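Local coordinates for protein Alpha/beta hydrolase (Pseudomonas aeruginosa PAO1, PDB 4R1D) that probably hydrolyses lipids as the secreted lipase effector Tle4 of the H2 type VI secretion system, held in complex with its immunity protein Tli4, at residues S69-P74 / E104-E109; N76-M81 / L306-G311. All coordinates share one frame; numbering follows the deposited sequence.

Contact 1 of 2, residues S69-P74 / E104-E109; sequences SEVWRP and ELLKAE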
loop_
_atom_site.group_PDB
_atom_site.type_symbol
_atom_site.label_atom_id
_atom_site.label_comp_id
_atom_site.label_asym_id
_atom_site.label_seq_id
_atom_site.Cartn_x
_atom_site.Cartn_y
_atom_site.Cartn_z
ATOM N N SER A 69 6.026 11.263 -8.093
ATOM C CA SER A 69 6.168 10.237 -9.123
ATOM C C SER A 69 5.414 8.981 -8.704
ATOM O O SER A 69 5.193 8.754 -7.507
ATOM C CB SER A 69 7.638 9.922 -9.423
ATOM O OG SER A 69 7.747 9.130 -10.605
ATOM N N GLU A 70 4.993 8.189 -9.685
ATOM C CA GLU A 70 4.190 6.991 -9.421
ATOM C C GLU A 70 5.044 5.875 -8.813
ATOM O O GLU A 70 6.080 5.524 -9.368
ATOM C CB GLU A 70 3.558 6.490 -10.723
ATOM C CG GLU A 70 2.566 7.443 -11.382
ATOM C CD GLU A 70 3.224 8.568 -12.173
ATOM O OE1 GLU A 70 4.465 8.563 -12.309
ATOM O OE2 GLU A 70 2.490 9.455 -12.669
ATOM N N VAL A 71 4.611 5.315 -7.683
ATOM C CA VAL A 71 5.327 4.203 -7.063
ATOM C C VAL A 71 4.466 2.946 -6.946
ATOM O O VAL A 71 4.966 1.887 -6.586
ATOM C CB VAL A 71 5.846 4.568 -5.653
ATOM C CG1 VAL A 71 6.888 5.691 -5.738
ATOM C CG2 VAL A 71 4.695 4.977 -4.770
ATOM N N TRP A 72 3.172 3.064 -7.221
ATOM C CA TRP A 72 2.278 1.898 -7.128
ATOM C C TRP A 72 1.088 2.101 -8.051
ATOM O O TRP A 72 0.328 3.044 -7.874
ATOM C CB TRP A 72 1.758 1.685 -5.708
ATOM C CG TRP A 72 1.042 0.371 -5.576
ATOM C CD1 TRP A 72 -0.305 0.162 -5.426
ATOM C CD2 TRP A 72 1.647 -0.925 -5.619
ATOM N NE1 TRP A 72 -0.570 -1.200 -5.364
ATOM C CE2 TRP A 72 0.617 -1.882 -5.484
ATOM C CE3 TRP A 72 2.966 -1.368 -5.758
ATOM C CZ2 TRP A 72 0.872 -3.253 -5.470
ATOM C CZ3 TRP A 72 3.217 -2.732 -5.739
ATOM C CH2 TRP A 72 2.182 -3.656 -5.602
ATOM N N ARG A 73 0.963 1.225 -9.042
ATOM C CA ARG A 73 -0.139 1.278 -9.989
ATOM C C ARG A 73 -0.402 -0.111 -10.565
ATOM O O ARG A 73 0.034 -0.456 -11.674
ATOM C CB ARG A 73 0.109 2.310 -11.077
ATOM C CG ARG A 73 -1.188 2.864 -11.646
ATOM C CD ARG A 73 -0.936 4.006 -12.603
ATOM N NE ARG A 73 -0.836 5.314 -11.957
ATOM C CZ ARG A 73 -0.982 6.448 -12.631
ATOM N NH1 ARG A 73 -1.251 6.388 -13.928
ATOM N NH2 ARG A 73 -0.888 7.624 -12.025
ATOM N N PRO A 74 -1.123 -0.913 -9.782
ATOM C CA PRO A 74 -1.477 -2.314 -10.015
ATOM C C PRO A 74 -2.350 -2.466 -11.251
ATOM O O PRO A 74 -3.038 -1.523 -11.635
ATOM C CB PRO A 74 -2.264 -2.679 -8.757
ATOM C CG PRO A 74 -2.822 -1.367 -8.265
ATOM C CD PRO A 74 -1.717 -0.387 -8.544
ATOM N N GLU A 104 12.453 1.612 -0.031
ATOM C CA GLU A 104 12.411 3.050 0.202
ATOM C C GLU A 104 11.138 3.693 -0.310
ATOM O O GLU A 104 10.598 4.600 0.321
ATOM C CB GLU A 104 13.592 3.729 -0.479
ATOM C CG GLU A 104 14.909 3.303 0.064
ATOM C CD GLU A 104 16.083 3.684 -0.841
ATOM O OE1 GLU A 104 15.886 4.078 -2.029
ATOM O OE2 GLU A 104 17.221 3.567 -0.349
ATOM N N LEU A 105 10.674 3.261 -1.473
ATOM C CA LEU A 105 9.555 3.950 -2.105
ATOM C C LEU A 105 8.184 3.482 -1.604
ATOM O O LEU A 105 7.217 4.232 -1.667
ATOM C CB LEU A 105 9.639 3.799 -3.616
ATOM C CG LEU A 105 10.905 4.428 -4.218
ATOM C CD1 LEU A 105 11.077 4.022 -5.665
ATOM C CD2 LEU A 105 10.854 5.959 -4.077
ATOM N N LEU A 106 8.095 2.250 -1.123
ATOM C CA LEU A 106 6.824 1.752 -0.583
ATOM C C LEU A 106 6.872 1.833 0.938
ATOM O O LEU A 106 6.777 0.827 1.649
ATOM C CB LEU A 106 6.516 0.335 -1.092
ATOM C CG LEU A 106 6.288 0.241 -2.613
ATOM C CD1 LEU A 106 6.164 -1.207 -3.082
ATOM C CD2 LEU A 106 5.065 1.065 -3.063
ATOM N N LYS A 107 7.041 3.061 1.412
ATOM C CA LYS A 107 7.176 3.380 2.815
ATOM C C LYS A 107 5.952 4.219 3.145
ATOM O O LYS A 107 5.717 5.265 2.523
ATOM C CB LYS A 107 8.458 4.189 3.040
ATOM C CG LYS A 107 9.217 3.840 4.302
ATOM C CD LYS A 107 10.656 4.339 4.222
ATOM C CE LYS A 107 11.427 4.033 5.500
ATOM N NZ LYS A 107 12.881 4.359 5.392
ATOM N N ALA A 108 5.160 3.738 4.097
ATOM C CA ALA A 108 3.863 4.323 4.404
ATOM C C ALA A 108 3.883 5.843 4.557
ATOM O O ALA A 108 3.042 6.538 3.982
ATOM C CB ALA A 108 3.268 3.669 5.646
ATOM N N GLU A 109 4.843 6.352 5.322
ATOM C CA GLU A 109 4.888 7.776 5.665
ATOM C C GLU A 109 5.332 8.649 4.503
ATOM O O GLU A 109 5.300 9.879 4.597
ATOM C CB GLU A 109 5.857 8.008 6.839
ATOM C CG GLU A 109 5.394 7.423 8.161
ATOM C CD GLU A 109 4.352 8.288 8.851
ATOM O OE1 GLU A 109 4.219 9.479 8.482
ATOM O OE2 GLU A 109 3.665 7.774 9.763
#
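Leu106 carries CG anti to its own carbonyl carbon (chi1 -65°), which brings its two methyls up against Val71 and Trp72, whereas Trp72 has CG anti to the backbone N (chi1 -170°), leaving the six-membered part of the indole to meet them. Both methyls, Leu106 CD1 and CD2, lie 4.2 Å from Trp72 CE3, and the two side chains cross at about a right angle. Leu106 CD2 also comes to 3.6 Å from Val71 O. One residue back, Val71 CG1 rests 4.0 Å from Leu105 CB, and the second methyl, Val71 CG2, is 4.3 Å from Leu106 CD2. Strand 70-72 is an edge of a small antiparallel sheet, and a classic beta bulge opposite Leu62 interrupts its regular pairing, with Val71 and Trp72 both making backbone hydrogen bonds to that one residue. Compact, branched Val71 suits the buried site where one methyl meets Leu105 at the end of helix 99-105 and the other faces Leu106 just beyond. Leu106, the first residue past that helix to leave helical angles, has the reach to contact both strand residues. Trp72 adds a broad apolar surface, while its polar NE1 donates to Met58 O and its ring meets Trp211 edge-to-face.

Contact 2 of 2, residues N76-M81 / L306-G311; sequences NGLWPM and LGRNAG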
loop_
_atom_site.group_PDB
_atom_site.type_symbol
_atom_site.label_atom_id
_atom_site.label_comp_id
_atom_site.label_asym_id
_atom_site.label_seq_id
_atom_site.Cartn_x
_atom_site.Cartn_y
_atom_site.Cartn_z
ATOM N N ASN A 76 0.729 -5.461 -11.095
ATOM C CA ASN A 76 2.165 -5.475 -11.365
ATOM C C ASN A 76 2.713 -6.891 -11.521
ATOM O O ASN A 76 3.930 -7.088 -11.540
ATOM C CB ASN A 76 2.928 -4.754 -10.244
ATOM C CG ASN A 76 2.859 -5.499 -8.918
ATOM O OD1 ASN A 76 1.866 -6.161 -8.621
ATOM N ND2 ASN A 76 3.911 -5.396 -8.120
ATOM N N GLY A 77 1.816 -7.875 -11.607
ATOM C CA GLY A 77 2.220 -9.270 -11.691
ATOM C C GLY A 77 2.460 -9.756 -13.113
ATOM O O GLY A 77 2.380 -8.982 -14.067
ATOM N N LEU A 78 2.762 -11.043 -13.259
ATOM C CA LEU A 78 2.946 -11.635 -14.584
ATOM C C LEU A 78 1.584 -11.913 -15.201
ATOM O O LEU A 78 1.478 -12.330 -16.353
ATOM C CB LEU A 78 3.762 -12.926 -14.499
ATOM C CG LEU A 78 5.136 -12.778 -13.846
ATOM C CD1 LEU A 78 5.940 -14.065 -13.976
ATOM C CD2 LEU A 78 5.893 -11.604 -14.461
ATOM N N TRP A 79 0.543 -11.670 -14.413
ATOM C CA TRP A 79 -0.827 -11.884 -14.842
ATOM C C TRP A 79 -1.656 -10.648 -14.504
ATOM O O TRP A 79 -1.441 -10.022 -13.471
ATOM C CB TRP A 79 -1.400 -13.111 -14.130
ATOM C CG TRP A 79 -2.043 -14.094 -15.049
ATOM C CD1 TRP A 79 -3.380 -14.340 -15.182
ATOM C CD2 TRP A 79 -1.380 -14.963 -15.975
ATOM N NE1 TRP A 79 -3.589 -15.312 -16.133
ATOM C CE2 TRP A 79 -2.377 -15.711 -16.635
ATOM C CE3 TRP A 79 -0.038 -15.184 -16.309
ATOM C CZ2 TRP A 79 -2.076 -16.662 -17.612
ATOM C CZ3 TRP A 79 0.259 -16.128 -17.279
ATOM C CH2 TRP A 79 -0.756 -16.855 -17.918
ATOM N N PRO A 80 -2.579 -10.264 -15.397
ATOM C CA PRO A 80 -2.712 -10.834 -16.737
ATOM C C PRO A 80 -1.999 -9.940 -17.749
ATOM O O PRO A 80 -2.399 -8.790 -17.941
ATOM C CB PRO A 80 -4.219 -10.782 -16.969
ATOM C CG PRO A 80 -4.647 -9.531 -16.251
ATOM C CD PRO A 80 -3.688 -9.342 -15.085
ATOM N N MET A 81 -0.942 -10.452 -18.368
ATOM C CA MET A 81 -0.264 -9.722 -19.428
ATOM C C MET A 81 -1.201 -9.618 -20.625
ATOM O O MET A 81 -0.983 -10.272 -21.643
ATOM C CB MET A 81 1.019 -10.448 -19.837
ATOM C CG MET A 81 2.118 -10.408 -18.798
ATOM S SD MET A 81 2.892 -8.785 -18.697
ATOM C CE MET A 81 3.880 -8.774 -20.194
ATOM N N LEU A 306 4.114 -8.205 -3.977
ATOM C CA LEU A 306 5.160 -7.391 -3.370
ATOM C C LEU A 306 6.517 -8.093 -3.421
ATOM O O LEU A 306 7.465 -7.680 -2.761
ATOM C CB LEU A 306 4.800 -7.028 -1.929
ATOM C CG LEU A 306 3.563 -6.148 -1.771
ATOM C CD1 LEU A 306 3.216 -5.937 -0.305
ATOM C CD2 LEU A 306 3.820 -4.799 -2.448
ATOM N N GLY A 307 6.606 -9.156 -4.209
ATOM C CA GLY A 307 7.876 -9.831 -4.393
ATOM C C GLY A 307 7.730 -11.280 -4.816
ATOM O O GLY A 307 6.658 -11.875 -4.678
ATOM N N ARG A 308 8.824 -11.837 -5.335
ATOM C CA ARG A 308 8.816 -13.198 -5.870
ATOM C C ARG A 308 9.567 -14.180 -4.979
ATOM O O ARG A 308 9.696 -15.356 -5.319
ATOM C CB ARG A 308 9.440 -13.215 -7.257
ATOM C CG ARG A 308 8.661 -12.420 -8.268
ATOM C CD ARG A 308 7.260 -12.967 -8.406
ATOM N NE ARG A 308 6.555 -12.302 -9.491
ATOM C CZ ARG A 308 5.277 -12.495 -9.776
ATOM N NH1 ARG A 308 4.554 -13.340 -9.052
ATOM N NH2 ARG A 308 4.728 -11.837 -10.787
ATOM N N ASN A 309 10.076 -13.692 -3.862
ATOM C CA ASN A 309 10.652 -14.563 -2.839
ATOM C C ASN A 309 10.508 -13.910 -1.472
ATOM O O ASN A 309 10.003 -12.773 -1.345
ATOM C CB ASN A 309 12.117 -14.941 -3.151
ATOM C CG ASN A 309 13.032 -13.732 -3.264
ATOM O OD1 ASN A 309 12.897 -12.766 -2.526
ATOM N ND2 ASN A 309 13.986 -13.793 -4.193
ATOM N N ALA A 310 10.923 -14.636 -0.443
ATOM C CA ALA A 310 10.788 -14.180 0.930
ATOM C C ALA A 310 11.369 -12.787 1.153
ATOM O O ALA A 310 10.720 -11.928 1.747
ATOM C CB ALA A 310 11.464 -15.173 1.870
ATOM N N GLY A 311 12.603 -12.581 0.705
ATOM C CA GLY A 311 13.318 -11.350 0.996
ATOM C C GLY A 311 12.623 -10.144 0.387
ATOM O O GLY A 311 12.588 -9.070 0.990
HETATM O O HOH W 1 5.811 -9.042 -12.364
#
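Arg308 reaches across to Gly77 and Leu78 with the end of its guanidinium, linking the loop after strand 70-72 to the turn that leads into helix 310-317, where Asn309 is the N-cap. Arg308 NH2 lies 3.2 Å from Leu78 CG, tighter than ordinary packing and doubtful in its exact closeness, and Leu78 CD1 sits over one face of the planar group. Gly77 C and Leu78 N meet the guanidinium edge in its plane; the 3.3 Å between Leu78 N and Arg308 NH2 separates two donors and is no bond. Gly77 CA lies 3.7 Å from Arg308 NH2, oblique to the guanidinium. A water donates to Asn76 O at 2.8 Å and accepts a weak bond from Arg308 NH2 at 3.4 Å. A bend at chi2 (-60°) followed by an extended chi3 (-173°) carries the long arginine to this loop, and Leu78 offers its charged end an apolar flank. Glycine suits position 307, where a side chain would jam against Leu306 O. Farther out, the backbone of Arg308 is tied at both ends, its N to Glu312 OE1 and its O to Asn464 ND2. Asn76 ND2 bonds Val305 O, holding the first loop beside the second, while Asn309 OD1 caps Glu312 N.

Contact 1 is wholly buried, whereas contact 2 is only partly so, with Leu78 exposed and Arg308 partly exposed. Chemistry follows place: hydrocarbon meets hydrocarbon and an indole in 69-74 / 104-109, while 76-81 / 306-311 has a guanidinium laid against a leucine and a water that bridges the segments through one weak bond. The first segments of both are almost consecutive, one residue apart, strand 70-72 and the loop after it, yet one partner lies about 30 residues onward and the other more than 220. The contacts meet directly where Trp72 CH2 packs 3.7 Å from Leu306 CD2, although their centres are about 16 Å apart. Both lie away from the calcium site and within reach of the partner chain.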